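PDB 1GVD: MYB proto-oncogene protein, which is a nuclear transcription regulator that binds DNA through Myb repeats, of which this chain is the second, R2. Local coordinates for residues G4-E9 with K31-R36; Q12-L17 with S27-H32. The protein carries 1 engineered substitution. All blocks are in the same frame, centred on the assembly; numbering follows the deposited sequence. Where two conformers were deposited one is given.

In the fold
From the N terminus the chain runs through the extended residues G4-T7 into helix 8-21, turns into the short helix 26-30, and passes a loop to helix 38-49. Interaction 2 closes the shorter loop, bringing residues 12-17 of the first helix against 27-32, most of the second helix and the residues after it. Interaction 1 closes the wider one, joining residues 4-9 to the 31-36 loop, so interaction 2 nests almost wholly inside it and shares K31 and H32 with it. The two touch through L33, which packs on L17 and R13, and through W6 on L14. Together they tie the N-terminal arm, the first two helices and the 31-36 loop.

Interaction 1. Residues G4-E9 with K31-R36; sequences GPWTKE and KHLKGR. With SO4 (sulfate ion), chain C.
R36 reaches across to G4, P5 and W6 and carries most of this contact. The L33-R36 type II turn leads into it, G35 N hydrogen-bonded to O3 of a sulfate ion, probably from the crystallisation liquor. From CB, chi1 (-62°) sets CG near W6 CH2, and the bend at chi2 (-63°) brings CD 3.7 Å from CZ2, an off-centre CH-pi contact with the six-membered ring. NE follows over CE2 and CZ2 while forming a salt bridge with E10. CZ then sits over the five-membered ring, 3.7 Å from its centroid, a cation-pi stack with the planes only 5° apart. At the tip, NH1 and NH2 converge end-on on G4 O, at 2.9 and 3.1 Å, both from the same face of that carbonyl; NH2 adds a weak bond to P5 O. Both oxygens lie in the guanidinium plane; the indole covers one face. L33 CD1 meets the indole edge at CH2. W6, the first of three spaced tryptophans characteristic of a Myb repeat, also packs on D11 and R44, and L33 on C41, so the arm and the 31-36 loop meet beside the first turn of helix 8-21 and against helix 38-49.

Interaction 2. Residues Q12-L17 with S27-H32; sequences QRLIKL and SVIAKH. Engineered in segment 12-17: L14 (natural residue Val). Unlike the reference sequence in segment 12-17: K16 (reference Gln).
L17 and I29 bring the two backbones nearest, their CA atoms 6.1 Å apart where helix 8-21 passes helix 26-30. The side chain of L17 points at helix 26-30, and its two methyls share the work. CD1 lies 3.8 Å from I29 O and equally near H32 CB, while CD2 lies beside H32 CD2 at 3.9 Å, against an imidazole that it meets obliquely. Nearer the backbone, L17 CB rests against I29 CG2. That same methyl also receives L14 CD1, 3.7 Å away, the two side chains crossing at about a right angle. L14 is an engineered leucine in place of the natural valine; with CG trans to the backbone N (chi1 -179°), a chi2 of 56° puts CD1 against I29 CG2. An alanine in place of L17 would leave CB beside I29 CG2, but would probably open a gap beside H32 CB and one side of the imidazole.

R13, further out, adds the one hydrogen bond between the segments, in one of its two modelled conformers: there NH2 gives a nearly straight bond (168°) to H32 O, 3.2 Å away, approaching almost in line with the carbonyl and with the oxygen in the guanidinium plane. In that conformer a bend at chi3 brings NH2 within bonding distance of this oxygen, the carbonyl of H32, whose own N bonds I29 O. Beyond these side chains, L14 reaches C41, R44 and L49 of helix 38-49 and I29 touches V18 and Y21 of helix 8-21, while L33 lies against R13, L14 and L17. The contact thus joins the first two helices of the Myb repeat and, through L14, faces them onto the third.

Interaction 1. Residues G4-E9 with K31-R36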
loop_
_atom_site.group_PDB
_atom_site.type_symbol
_atom_site.label_atom_id
_atom_site.label_comp_id
_atom_site.label_asym_id
_atom_site.label_seq_id
_atom_site.Cartn_x
_atom_site.Cartn_y
_atom_site.Cartn_z
ATOM N N GLY A 4 3.896 -2.545 -11.579
ATOM C CA GLY A 4 4.044 -1.149 -11.935
ATOM C C GLY A 4 2.831 -0.362 -11.483
ATOM O O GLY A 4 2.672 -0.099 -10.290
ATOM N N PRO A 5 1.947 0.026 -12.414
ATOM C CA PRO A 5 0.742 0.790 -12.079
ATOM C C PRO A 5 -0.139 0.065 -11.067
ATOM O O PRO A 5 -0.229 -1.163 -11.073
ATOM C CB PRO A 5 0.047 0.947 -13.429
ATOM C CG PRO A 5 1.188 0.948 -14.396
ATOM C CD PRO A 5 2.050 -0.168 -13.872
ATOM N N TRP A 6 -0.781 0.835 -10.197
ATOM C CA TRP A 6 -1.671 0.279 -9.186
ATOM C C TRP A 6 -3.069 0.075 -9.750
ATOM O O TRP A 6 -3.577 0.919 -10.488
ATOM C CB TRP A 6 -1.771 1.223 -7.986
ATOM C CG TRP A 6 -0.560 1.231 -7.123
ATOM C CD1 TRP A 6 0.652 1.786 -7.411
ATOM C CD2 TRP A 6 -0.433 0.628 -5.834
ATOM N NE1 TRP A 6 1.531 1.562 -6.380
ATOM C CE2 TRP A 6 0.891 0.853 -5.397
ATOM C CE3 TRP A 6 -1.309 -0.084 -5.006
ATOM C CZ2 TRP A 6 1.362 0.389 -4.164
ATOM C CZ3 TRP A 6 -0.842 -0.544 -3.779
ATOM C CH2 TRP A 6 0.483 -0.305 -3.371
ATOM N N THR A 7 -3.683 -1.051 -9.406
ATOM C CA THR A 7 -5.045 -1.335 -9.841
ATOM C C THR A 7 -5.994 -0.869 -8.742
ATOM O O THR A 7 -5.580 -0.648 -7.597
ATOM C CB THR A 7 -5.276 -2.837 -10.052
ATOM O OG1 THR A 7 -5.086 -3.523 -8.807
ATOM C CG2 THR A 7 -4.315 -3.389 -11.092
ATOM N N LYS A 8 -7.266 -0.718 -9.088
ATOM C CA LYS A 8 -8.269 -0.293 -8.125
ATOM C C LYS A 8 -8.396 -1.329 -7.012
ATOM O O LYS A 8 -8.689 -0.984 -5.867
ATOM C CB LYS A 8 -9.623 -0.106 -8.817
ATOM C CG LYS A 8 -9.605 0.918 -9.938
ATOM C CD LYS A 8 -10.940 0.960 -10.667
ATOM C CE LYS A 8 -10.906 1.948 -11.821
ATOM N NZ LYS A 8 -12.198 1.981 -12.559
ATOM N N GLU A 9 -8.176 -2.598 -7.348
ATOM C CA GLU A 9 -8.268 -3.662 -6.356
ATOM C C GLU A 9 -7.142 -3.522 -5.334
ATOM O O GLU A 9 -7.357 -3.704 -4.133
ATOM C CB GLU A 9 -8.213 -5.041 -7.031
ATOM C CG GLU A 9 -9.439 -5.365 -7.890
ATOM C CD GLU A 9 -9.431 -4.675 -9.245
ATOM O OE1 GLU A 9 -10.520 -4.547 -9.850
ATOM O OE2 GLU A 9 -8.350 -4.273 -9.721
ATOM N N LYS A 31 3.676 -7.227 2.819
ATOM C CA LYS A 31 3.680 -8.685 2.814
ATOM C C LYS A 31 2.344 -9.236 2.313
ATOM O O LYS A 31 2.267 -10.374 1.846
ATOM C CB LYS A 31 3.962 -9.202 4.226
ATOM C CG LYS A 31 4.361 -10.664 4.301
ATOM C CD LYS A 31 4.646 -11.077 5.740
ATOM C CE LYS A 31 5.692 -10.179 6.389
ATOM N NZ LYS A 31 6.982 -10.180 5.644
ATOM N N HIS A 32 1.298 -8.418 2.405
ATOM C CA HIS A 32 -0.043 -8.811 1.982
ATOM C C HIS A 32 -0.400 -8.355 0.571
ATOM O O HIS A 32 -1.518 -8.585 0.106
ATOM C CB HIS A 32 -1.073 -8.250 2.966
ATOM C CG HIS A 32 -0.898 -8.747 4.366
ATOM N ND1 HIS A 32 -1.301 -10.002 4.767
ATOM C CD2 HIS A 32 -0.333 -8.169 5.451
ATOM C CE1 HIS A 32 -0.993 -10.176 6.039
ATOM N NE2 HIS A 32 -0.404 -9.078 6.478
ATOM N N LEU A 33 0.542 -7.703 -0.103
ATOM C CA LEU A 33 0.324 -7.214 -1.461
ATOM C C LEU A 33 1.378 -7.778 -2.404
ATOM O O LEU A 33 2.522 -7.327 -2.415
ATOM C CB LEU A 33 0.371 -5.685 -1.488
ATOM C CG LEU A 33 -0.759 -4.972 -0.738
ATOM C CD1 LEU A 33 -0.430 -3.497 -0.585
ATOM C CD2 LEU A 33 -2.066 -5.156 -1.491
ATOM N N LYS A 34 0.979 -8.767 -3.195
ATOM C CA LYS A 34 1.872 -9.417 -4.143
ATOM C C LYS A 34 2.551 -8.410 -5.070
ATOM O O LYS A 34 1.892 -7.546 -5.645
ATOM C CB LYS A 34 1.076 -10.422 -4.980
ATOM C CG LYS A 34 1.917 -11.439 -5.729
ATOM C CD LYS A 34 2.518 -12.458 -4.775
ATOM C CE LYS A 34 3.262 -13.546 -5.529
ATOM N NZ LYS A 34 3.804 -14.586 -4.612
ATOM N N GLY A 35 3.870 -8.519 -5.202
ATOM C CA GLY A 35 4.602 -7.630 -6.088
ATOM C C GLY A 35 4.841 -6.209 -5.612
ATOM O O GLY A 35 5.197 -5.344 -6.412
ATOM N N ARG A 36 4.648 -5.961 -4.321
ATOM C CA ARG A 36 4.861 -4.628 -3.760
ATOM C C ARG A 36 5.834 -4.663 -2.591
ATOM O O ARG A 36 5.891 -5.647 -1.852
ATOM C CB ARG A 36 3.542 -4.030 -3.253
ATOM C CG ARG A 36 2.471 -3.821 -4.306
ATOM C CD ARG A 36 2.898 -2.817 -5.356
ATOM N NE ARG A 36 1.871 -2.665 -6.382
ATOM C CZ ARG A 36 2.023 -1.955 -7.494
ATOM N NH1 ARG A 36 3.164 -1.320 -7.732
ATOM N NH2 ARG A 36 1.037 -1.891 -8.375
HETATM S S SO4 C . 6.272 -10.962 -4.091
HETATM O O1 SO4 C . 7.027 -9.772 -4.526
HETATM O O2 SO4 C . 7.105 -11.763 -3.173
HETATM O O3 SO4 C . 5.044 -10.537 -3.394
HETATM O O4 SO4 C . 5.914 -11.777 -5.266
#

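Interaction 2. Residues Q12-L17 with S27-H32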
loop_
_atom_site.group_PDB
_atom_site.type_symbol
_atom_site.label_atom_id
_atom_site.label_comp_id
_atom_site.label_asym_id
_atom_site.label_seq_id
_atom_site.Cartn_x
_atom_site.Cartn_y
_atom_site.Cartn_z
ATOM N N GLN A 12 -7.834 -0.597 -2.961
ATOM C CA GLN A 12 -8.822 -0.938 -1.951
ATOM C C GLN A 12 -8.200 -1.798 -0.855
ATOM O O GLN A 12 -8.473 -1.598 0.328
ATOM C CB GLN A 12 -10.008 -1.669 -2.583
ATOM C CG GLN A 12 -11.155 -1.897 -1.612
ATOM C CD GLN A 12 -11.750 -0.599 -1.098
ATOM O OE1 GLN A 12 -12.399 0.138 -1.841
ATOM N NE2 GLN A 12 -11.521 -0.308 0.176
ATOM N N ARG A 13 -7.368 -2.760 -1.242
ATOM C CA ARG A 13 -6.711 -3.610 -0.253
ATOM C C ARG A 13 -5.765 -2.790 0.624
ATOM O O ARG A 13 -5.690 -3.008 1.836
ATOM C CB ARG A 13 -5.932 -4.737 -0.939
ATOM C CG ARG A 13 -6.806 -5.723 -1.702
ATOM C CD ARG A 13 -5.962 -6.691 -2.523
ATOM N NE ARG A 13 -5.094 -7.523 -1.693
ATOM C CZ ARG A 13 -5.523 -8.507 -0.909
ATOM N NH1 ARG A 13 -6.815 -8.794 -0.845
ATOM N NH2 ARG A 13 -4.657 -9.206 -0.188
ATOM N N LEU A 14 -5.054 -1.842 0.022
ATOM C CA LEU A 14 -4.131 -1.011 0.784
ATOM C C LEU A 14 -4.893 -0.193 1.819
ATOM O O LEU A 14 -4.436 -0.037 2.949
ATOM C CB LEU A 14 -3.340 -0.092 -0.152
ATOM C CG LEU A 14 -2.317 0.834 0.517
ATOM C CD1 LEU A 14 -1.334 0.024 1.343
ATOM C CD2 LEU A 14 -1.591 1.635 -0.550
ATOM N N ILE A 15 -6.057 0.324 1.444
ATOM C CA ILE A 15 -6.871 1.098 2.376
ATOM C C ILE A 15 -7.210 0.238 3.596
ATOM O O ILE A 15 -7.072 0.684 4.737
ATOM C CB ILE A 15 -8.175 1.584 1.697
ATOM C CG1 ILE A 15 -7.847 2.726 0.733
ATOM C CG2 ILE A 15 -9.191 2.035 2.745
ATOM C CD1 ILE A 15 -9.021 3.172 -0.120
ATOM N N LYS A 16 -7.633 -1.001 3.357
ATOM C CA LYS A 16 -7.972 -1.908 4.449
ATOM C C LYS A 16 -6.762 -2.275 5.306
ATOM O O LYS A 16 -6.872 -2.387 6.529
ATOM C CB LYS A 16 -8.622 -3.178 3.896
ATOM C CG LYS A 16 -9.998 -2.946 3.299
ATOM C CD LYS A 16 -10.627 -4.246 2.831
ATOM C CE LYS A 16 -12.056 -4.028 2.363
ATOM N NZ LYS A 16 -12.918 -3.498 3.457
ATOM N N LEU A 17 -5.607 -2.460 4.673
ATOM C CA LEU A 17 -4.402 -2.811 5.415
ATOM C C LEU A 17 -3.922 -1.656 6.294
ATOM O O LEU A 17 -3.442 -1.874 7.404
ATOM C CB LEU A 17 -3.302 -3.264 4.452
ATOM C CG LEU A 17 -3.573 -4.650 3.854
ATOM C CD1 LEU A 17 -2.706 -4.870 2.623
ATOM C CD2 LEU A 17 -3.311 -5.721 4.907
ATOM N N SER A 27 6.349 -2.525 5.975
ATOM C CA SER A 27 6.890 -3.836 5.631
ATOM C C SER A 27 5.847 -4.935 5.836
ATOM O O SER A 27 5.725 -5.846 5.016
ATOM C CB SER A 27 8.134 -4.139 6.472
ATOM O OG SER A 27 9.169 -3.214 6.192
ATOM N N VAL A 28 5.092 -4.840 6.925
ATOM C CA VAL A 28 4.058 -5.825 7.227
ATOM C C VAL A 28 2.920 -5.697 6.215
ATOM O O VAL A 28 2.386 -6.692 5.729
ATOM C CB VAL A 28 3.496 -5.621 8.649
ATOM C CG1 VAL A 28 2.489 -6.712 8.974
ATOM C CG2 VAL A 28 4.630 -5.625 9.659
ATOM N N ILE A 29 2.554 -4.459 5.901
ATOM C CA ILE A 29 1.493 -4.199 4.937
ATOM C C ILE A 29 1.853 -4.774 3.565
ATOM O O ILE A 29 1.038 -5.446 2.936
ATOM C CB ILE A 29 1.230 -2.677 4.828
ATOM C CG1 ILE A 29 0.491 -2.206 6.081
ATOM C CG2 ILE A 29 0.437 -2.350 3.559
ATOM C CD1 ILE A 29 0.288 -0.704 6.162
ATOM N N ALA A 30 3.085 -4.535 3.119
ATOM C CA ALA A 30 3.535 -5.019 1.817
ATOM C C ALA A 30 3.521 -6.538 1.694
ATOM O O ALA A 30 3.370 -7.079 0.597
ATOM C CB ALA A 30 4.934 -4.489 1.523
ATOM N N LYS A 31 3.676 -7.227 2.819
ATOM C CA LYS A 31 3.680 -8.685 2.814
ATOM C C LYS A 31 2.344 -9.236 2.313
ATOM O O LYS A 31 2.267 -10.374 1.846
ATOM C CB LYS A 31 3.962 -9.202 4.226
ATOM C CG LYS A 31 4.361 -10.664 4.301
ATOM C CD LYS A 31 4.646 -11.077 5.740
ATOM C CE LYS A 31 5.692 -10.179 6.389
ATOM N NZ LYS A 31 6.982 -10.180 5.644
ATOM N N HIS A 32 1.298 -8.418 2.405
ATOM C CA HIS A 32 -0.043 -8.811 1.982
ATOM C C HIS A 32 -0.400 -8.355 0.571
ATOM O O HIS A 32 -1.518 -8.585 0.106
ATOM C CB HIS A 32 -1.073 -8.250 2.966
ATOM C CG HIS A 32 -0.898 -8.747 4.366
ATOM N ND1 HIS A 32 -1.301 -10.002 4.767
ATOM C CD2 HIS A 32 -0.333 -8.169 5.451
ATOM C CE1 HIS A 32 -0.993 -10.176 6.039
ATOM N NE2 HIS A 32 -0.404 -9.078 6.478
#